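Local atomic coordinates of nuclease NucT (Helicobacter pylori, PDB entry 6EHI), a protein that is a nuclease of the phospholipase D-like family, with an alpha/beta fold built round a mixed beta sheet. Residues Ile27-Phe41 and Val53-Asp65. The protein carries 1 engineered substitution. Numbering follows the deposited sequence.
Sequences ISSARESVKIAIYSF and VASRGIKVQIIYD
Arg-56 bends at chi3 (-51°), bringing NH1 against the last turn of helix 16-28, while Lys-35 and Gln-61, each with CG anti to the carbonyl carbon, leave the sheet side by side, and a bend at the end of the Lys-35 chain accompanies the meeting of NZ with OE1. Arg-56 NH1 reaches Ser-28 O at 2.8 Å, in the carbonyl plane and near the guanidinium plane, and donates also to Ala-30 O, which is tilted out of the guanidinium plane. One nitrogen thus grips both carbonyls, and a water accepting from Arg-56 NE and donating to Ser-28 O closes the link. Next to this bond, Val-53 CG2 and Ile-58 CG2 pack on Ala-30 CB, and Ile-58 CG2 meets Val-34 CG2 at 4.1 Å. Strands 33-38 and 59-65 run parallel, their axes 5° apart; Val-34 bonds to the residues on either side of Val-60, from its N to Lys-59 O and from Gln-61 N to its O, and Ile-36 does the same around Ile-62. Lys-35 NZ donates to Gln-61 OE1 at 2.8 Å on the face that helix 142-158 covers. On the other face Ile-62 CG2 sits against the CG2 atoms of Ile-36 and Ile-38. The rings of Phe-41 and Tyr-64 are nearly parallel but slid apart; Tyr-64 OH is hydrogen-bonded to Thr-76. Asp-65 lies alongside the Tyr-39 ring, its carboxylate turned 31° from the ring plane; OD2 caps Ser-68 N and shares a water with Tyr-39 OH. The two strands and helix 44-54 form a beta-alpha-beta crossover that supplies two adjacent parallel strands to the mixed sheet of the PLD-like fold.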
loop_
_atom_site.group_PDB
_atom_site.type_symbol
_atom_site.label_atom_id
_atom_site.label_comp_id
_atom_site.label_asym_id
_atom_site.label_seq_id
_atom_site.Cartn_x
_atom_site.Cartn_y
_atom_site.Cartn_z
ATOM N N ILE A 27 16.161 5.132 6.081
ATOM C CA ILE A 27 16.299 4.473 7.415
ATOM C C ILE A 27 17.723 4.703 7.946
ATOM O O ILE A 27 17.883 5.048 9.111
ATOM C CB ILE A 27 16.019 2.941 7.331
ATOM C CG1 ILE A 27 14.541 2.698 7.081
ATOM C CG2 ILE A 27 16.546 2.186 8.542
ATOM C CD1 ILE A 27 14.303 1.265 6.679
ATOM N N SER A 28 18.683 4.435 7.078
ATOM C CA SER A 28 20.107 4.473 7.368
ATOM C C SER A 28 20.576 5.802 7.820
ATOM O O SER A 28 21.305 5.863 8.807
ATOM C CB SER A 28 20.883 4.021 6.187
ATOM O OG SER A 28 20.631 2.673 6.094
ATOM N N SER A 29 20.083 6.871 7.198
ATOM C CA SER A 29 20.506 8.194 7.574
ATOM C C SER A 29 19.659 8.863 8.685
ATOM O O SER A 29 19.836 10.042 8.944
ATOM C CB SER A 29 20.609 9.065 6.309
ATOM O OG SER A 29 21.521 8.453 5.367
ATOM N N ALA A 30 18.678 8.188 9.296
ATOM C CA ALA A 30 17.935 8.756 10.416
ATOM C C ALA A 30 18.888 9.236 11.516
ATOM O O ALA A 30 19.925 8.651 11.790
ATOM C CB ALA A 30 16.921 7.805 11.041
ATOM N N ARG A 31 18.529 10.354 12.076
ATOM C CA ARG A 31 19.326 10.992 13.124
ATOM C C ARG A 31 18.692 10.860 14.491
ATOM O O ARG A 31 19.382 11.100 15.477
ATOM C CB ARG A 31 19.488 12.499 12.830
ATOM C CG ARG A 31 19.948 12.778 11.423
ATOM C CD ARG A 31 20.245 14.255 11.201
ATOM N NE ARG A 31 20.906 14.393 9.897
ATOM C CZ ARG A 31 21.335 15.549 9.366
ATOM N NH1 ARG A 31 21.206 16.717 10.008
ATOM N NH2 ARG A 31 21.912 15.521 8.162
ATOM N N GLU A 32 17.391 10.516 14.565
ATOM C CA GLU A 32 16.631 10.416 15.831
ATOM C C GLU A 32 15.803 9.171 16.048
ATOM O O GLU A 32 15.888 8.527 17.108
ATOM C CB GLU A 32 15.633 11.591 15.922
ATOM C CG GLU A 32 16.317 12.961 15.890
ATOM C CD GLU A 32 17.173 13.198 17.119
ATOM O OE1 GLU A 32 16.752 12.732 18.205
ATOM O OE2 GLU A 32 18.233 13.860 17.014
ATOM N N SER A 33 14.922 8.892 15.089
ATOM C CA SER A 33 13.958 7.832 15.278
ATOM C C SER A 33 13.453 7.223 13.984
ATOM O O SER A 33 13.472 7.840 12.892
ATOM C CB SER A 33 12.731 8.307 16.038
ATOM O OG SER A 33 12.030 9.293 15.337
ATOM N N VAL A 34 13.058 5.958 14.129
ATOM C CA VAL A 34 12.506 5.206 13.001
ATOM C C VAL A 34 11.314 4.458 13.534
ATOM O O VAL A 34 11.423 3.655 14.482
ATOM C CB VAL A 34 13.535 4.251 12.350
ATOM C CG1 VAL A 34 12.858 3.402 11.295
ATOM C CG2 VAL A 34 14.688 4.993 11.725
ATOM N N LYS A 35 10.144 4.765 12.960
ATOM C CA LYS A 35 8.913 4.187 13.346
ATOM C C LYS A 35 8.327 3.432 12.181
ATOM O O LYS A 35 8.111 3.998 11.099
ATOM C CB LYS A 35 7.950 5.267 13.838
ATOM C CG LYS A 35 8.402 5.978 15.175
ATOM C CD LYS A 35 7.520 7.177 15.531
ATOM C CE LYS A 35 8.057 7.912 16.733
ATOM N NZ LYS A 35 7.724 7.113 17.947
ATOM N N ILE A 36 8.053 2.128 12.379
ATOM C CA ILE A 36 7.659 1.299 11.228
ATOM C C ILE A 36 6.448 0.498 11.593
ATOM O O ILE A 36 6.347 -0.041 12.717
ATOM C CB ILE A 36 8.769 0.306 10.846
ATOM C CG1 ILE A 36 9.997 1.048 10.358
ATOM C CG2 ILE A 36 8.323 -0.780 9.843
ATOM C CD1 ILE A 36 11.363 0.327 10.492
ATOM N N ALA A 37 5.463 0.446 10.691
ATOM C CA ALA A 37 4.380 -0.546 10.767
ATOM C C ALA A 37 4.391 -1.328 9.493
ATOM O O ALA A 37 4.335 -0.699 8.442
ATOM C CB ALA A 37 3.084 0.154 10.954
ATOM N N ILE A 38 4.580 -2.646 9.563
ATOM C CA ILE A 38 4.755 -3.472 8.376
ATOM C C ILE A 38 4.029 -4.753 8.480
ATOM O O ILE A 38 4.172 -5.460 9.452
ATOM C CB ILE A 38 6.260 -3.666 8.130
ATOM C CG1 ILE A 38 6.559 -4.335 6.776
ATOM C CG2 ILE A 38 6.982 -4.271 9.328
ATOM C CD1 ILE A 38 6.142 -3.507 5.590
ATOM N N TYR A 39 3.286 -5.110 7.412
ATOM C CA TYR A 39 2.570 -6.361 7.311
ATOM C C TYR A 39 3.532 -7.535 7.243
ATOM O O TYR A 39 3.527 -8.413 8.139
ATOM C CB TYR A 39 1.598 -6.373 6.067
ATOM C CG TYR A 39 0.952 -7.696 5.899
ATOM C CD1 TYR A 39 -0.148 -8.055 6.699
ATOM C CD2 TYR A 39 1.484 -8.657 5.002
ATOM C CE1 TYR A 39 -0.719 -9.295 6.592
ATOM C CE2 TYR A 39 0.927 -9.912 4.925
ATOM C CZ TYR A 39 -0.169 -10.215 5.778
ATOM O OH TYR A 39 -0.827 -11.439 5.709
ATOM N N SER A 40 4.382 -7.587 6.179
ATOM C CA SER A 40 5.362 -8.654 6.027
ATOM C C SER A 40 6.728 -8.010 5.814
ATOM O O SER A 40 6.849 -7.092 5.013
ATOM C CB SER A 40 5.010 -9.570 4.832
ATOM O OG SER A 40 6.118 -10.345 4.394
ATOM N N PHE A 41 7.750 -8.517 6.513
ATOM C CA PHE A 41 9.050 -7.937 6.495
ATOM C C PHE A 41 10.052 -9.107 6.604
ATOM O O PHE A 41 10.353 -9.613 7.674
ATOM C CB PHE A 41 9.175 -6.922 7.626
ATOM C CG PHE A 41 10.498 -6.271 7.788
ATOM C CD1 PHE A 41 11.566 -6.434 6.867
ATOM C CD2 PHE A 41 10.752 -5.560 8.940
ATOM C CE1 PHE A 41 12.800 -5.841 7.071
ATOM C CE2 PHE A 41 11.995 -4.963 9.199
ATOM C CZ PHE A 41 13.021 -5.033 8.214
ATOM N N VAL A 53 21.421 1.567 11.847
ATOM C CA VAL A 53 21.068 2.800 12.437
ATOM C C VAL A 53 20.789 2.705 13.963
ATOM O O VAL A 53 21.226 3.577 14.722
ATOM C CB VAL A 53 19.967 3.501 11.613
ATOM C CG1 VAL A 53 18.628 2.863 11.880
ATOM C CG2 VAL A 53 19.999 4.981 11.878
ATOM N N ALA A 54 20.164 1.615 14.437
ATOM C CA ALA A 54 19.971 1.347 15.866
ATOM C C ALA A 54 21.377 1.284 16.515
ATOM O O ALA A 54 21.558 1.766 17.616
ATOM C CB ALA A 54 19.251 0.026 16.106
ATOM N N SER A 55 22.361 0.800 15.780
ATOM C CA SER A 55 23.760 0.738 16.351
ATOM C C SER A 55 24.375 2.130 16.592
ATOM O O SER A 55 25.352 2.278 17.324
ATOM C CB SER A 55 24.697 -0.058 15.473
ATOM O OG SER A 55 24.437 -1.415 15.605
ATOM N N ARG A 56 23.776 3.151 16.023
ATOM C CA ARG A 56 24.281 4.522 16.147
ATOM C C ARG A 56 23.515 5.283 17.228
ATOM O O ARG A 56 23.743 6.484 17.407
ATOM C CB ARG A 56 24.253 5.253 14.753
ATOM C CG ARG A 56 25.289 4.731 13.760
ATOM C CD ARG A 56 25.483 5.501 12.427
ATOM N NE ARG A 56 24.243 5.774 11.677
ATOM C CZ ARG A 56 23.500 6.898 11.820
ATOM N NH1 ARG A 56 22.405 7.094 11.088
ATOM N NH2 ARG A 56 23.829 7.844 12.698
ATOM N N GLY A 57 22.605 4.611 17.937
ATOM C CA GLY A 57 21.817 5.142 19.001
ATOM C C GLY A 57 20.411 5.652 18.665
ATOM O O GLY A 57 19.695 6.057 19.532
ATOM N N ILE A 58 19.985 5.474 17.413
ATOM C CA ILE A 58 18.621 5.858 17.014
ATOM C C ILE A 58 17.614 4.876 17.563
ATOM O O ILE A 58 17.835 3.654 17.535
ATOM C CB ILE A 58 18.560 5.969 15.469
ATOM C CG1 ILE A 58 19.171 7.293 14.902
ATOM C CG2 ILE A 58 17.114 5.904 14.943
ATOM C CD1 ILE A 58 20.652 7.379 14.907
ATOM N N LYS A 59 16.477 5.375 18.012
ATOM C CA LYS A 59 15.408 4.548 18.546
ATOM C C LYS A 59 14.540 4.036 17.388
ATOM O O LYS A 59 13.982 4.820 16.648
ATOM C CB LYS A 59 14.569 5.340 19.495
ATOM C CG LYS A 59 15.376 5.729 20.743
ATOM C CD LYS A 59 14.562 6.520 21.750
ATOM C CE LYS A 59 14.174 5.651 22.933
ATOM N NZ LYS A 59 13.432 6.529 23.890
ATOM N N VAL A 60 14.361 2.718 17.329
ATOM C CA VAL A 60 13.593 2.064 16.328
ATOM C C VAL A 60 12.415 1.344 16.951
ATOM O O VAL A 60 12.534 0.656 17.972
ATOM C CB VAL A 60 14.471 1.071 15.592
ATOM C CG1 VAL A 60 13.675 0.373 14.541
ATOM C CG2 VAL A 60 15.657 1.783 15.003
ATOM N N GLN A 61 11.249 1.508 16.360
ATOM C CA GLN A 61 10.032 0.818 16.799
ATOM C C GLN A 61 9.408 0.164 15.547
ATOM O O GLN A 61 9.375 0.791 14.498
ATOM C CB GLN A 61 9.065 1.816 17.352
ATOM C CG GLN A 61 9.592 2.419 18.646
ATOM C CD GLN A 61 8.763 3.580 19.153
ATOM O OE1 GLN A 61 8.390 4.472 18.376
ATOM N NE2 GLN A 61 8.407 3.545 20.457
ATOM N N ILE A 62 9.052 -1.095 15.652
ATOM C CA ILE A 62 8.488 -1.847 14.516
ATOM C C ILE A 62 7.260 -2.570 14.961
ATOM O O ILE A 62 7.370 -3.387 15.859
ATOM C CB ILE A 62 9.522 -2.851 14.011
ATOM C CG1 ILE A 62 10.891 -2.177 13.869
ATOM C CG2 ILE A 62 9.068 -3.441 12.657
ATOM C CD1 ILE A 62 11.959 -3.101 13.354
ATOM N N ILE A 63 6.081 -2.224 14.434
ATOM C CA ILE A 63 4.809 -2.973 14.612
ATOM C C ILE A 63 4.660 -3.933 13.434
ATOM O O ILE A 63 4.622 -3.467 12.279
ATOM C CB ILE A 63 3.587 -2.022 14.675
ATOM C CG1 ILE A 63 3.827 -0.910 15.714
ATOM C CG2 ILE A 63 2.346 -2.837 14.833
ATOM C CD1 ILE A 63 2.770 0.192 15.803
ATOM N N TYR A 64 4.700 -5.254 13.675
ATOM C CA TYR A 64 4.451 -6.285 12.664
ATOM C C TYR A 64 3.025 -6.814 12.699
ATOM O O TYR A 64 2.414 -7.000 13.821
ATOM C CB TYR A 64 5.354 -7.431 12.945
ATOM C CG TYR A 64 6.851 -7.311 12.780
ATOM C CD1 TYR A 64 7.681 -6.639 13.745
ATOM C CD2 TYR A 64 7.479 -7.790 11.607
ATOM C CE1 TYR A 64 9.051 -6.587 13.603
ATOM C CE2 TYR A 64 8.841 -7.698 11.456
ATOM C CZ TYR A 64 9.630 -7.101 12.440
ATOM O OH TYR A 64 10.993 -6.980 12.283
ATOM N N ASP A 65 2.437 -7.190 11.566
ATOM C CA ASP A 65 1.178 -7.968 11.616
ATOM C C ASP A 65 1.307 -9.251 12.506
ATOM O O ASP A 65 2.297 -10.005 12.381
ATOM C CB ASP A 65 0.671 -8.342 10.224
ATOM C CG ASP A 65 -0.521 -9.280 10.239
ATOM O OD1 ASP A 65 -1.596 -8.783 10.516
ATOM O OD2 ASP A 65 -0.377 -10.527 9.961
HETATM O O HOH W 1 23.152 3.919 9.830
HETATM O O HOH W 2 -1.695 -12.248 8.214
#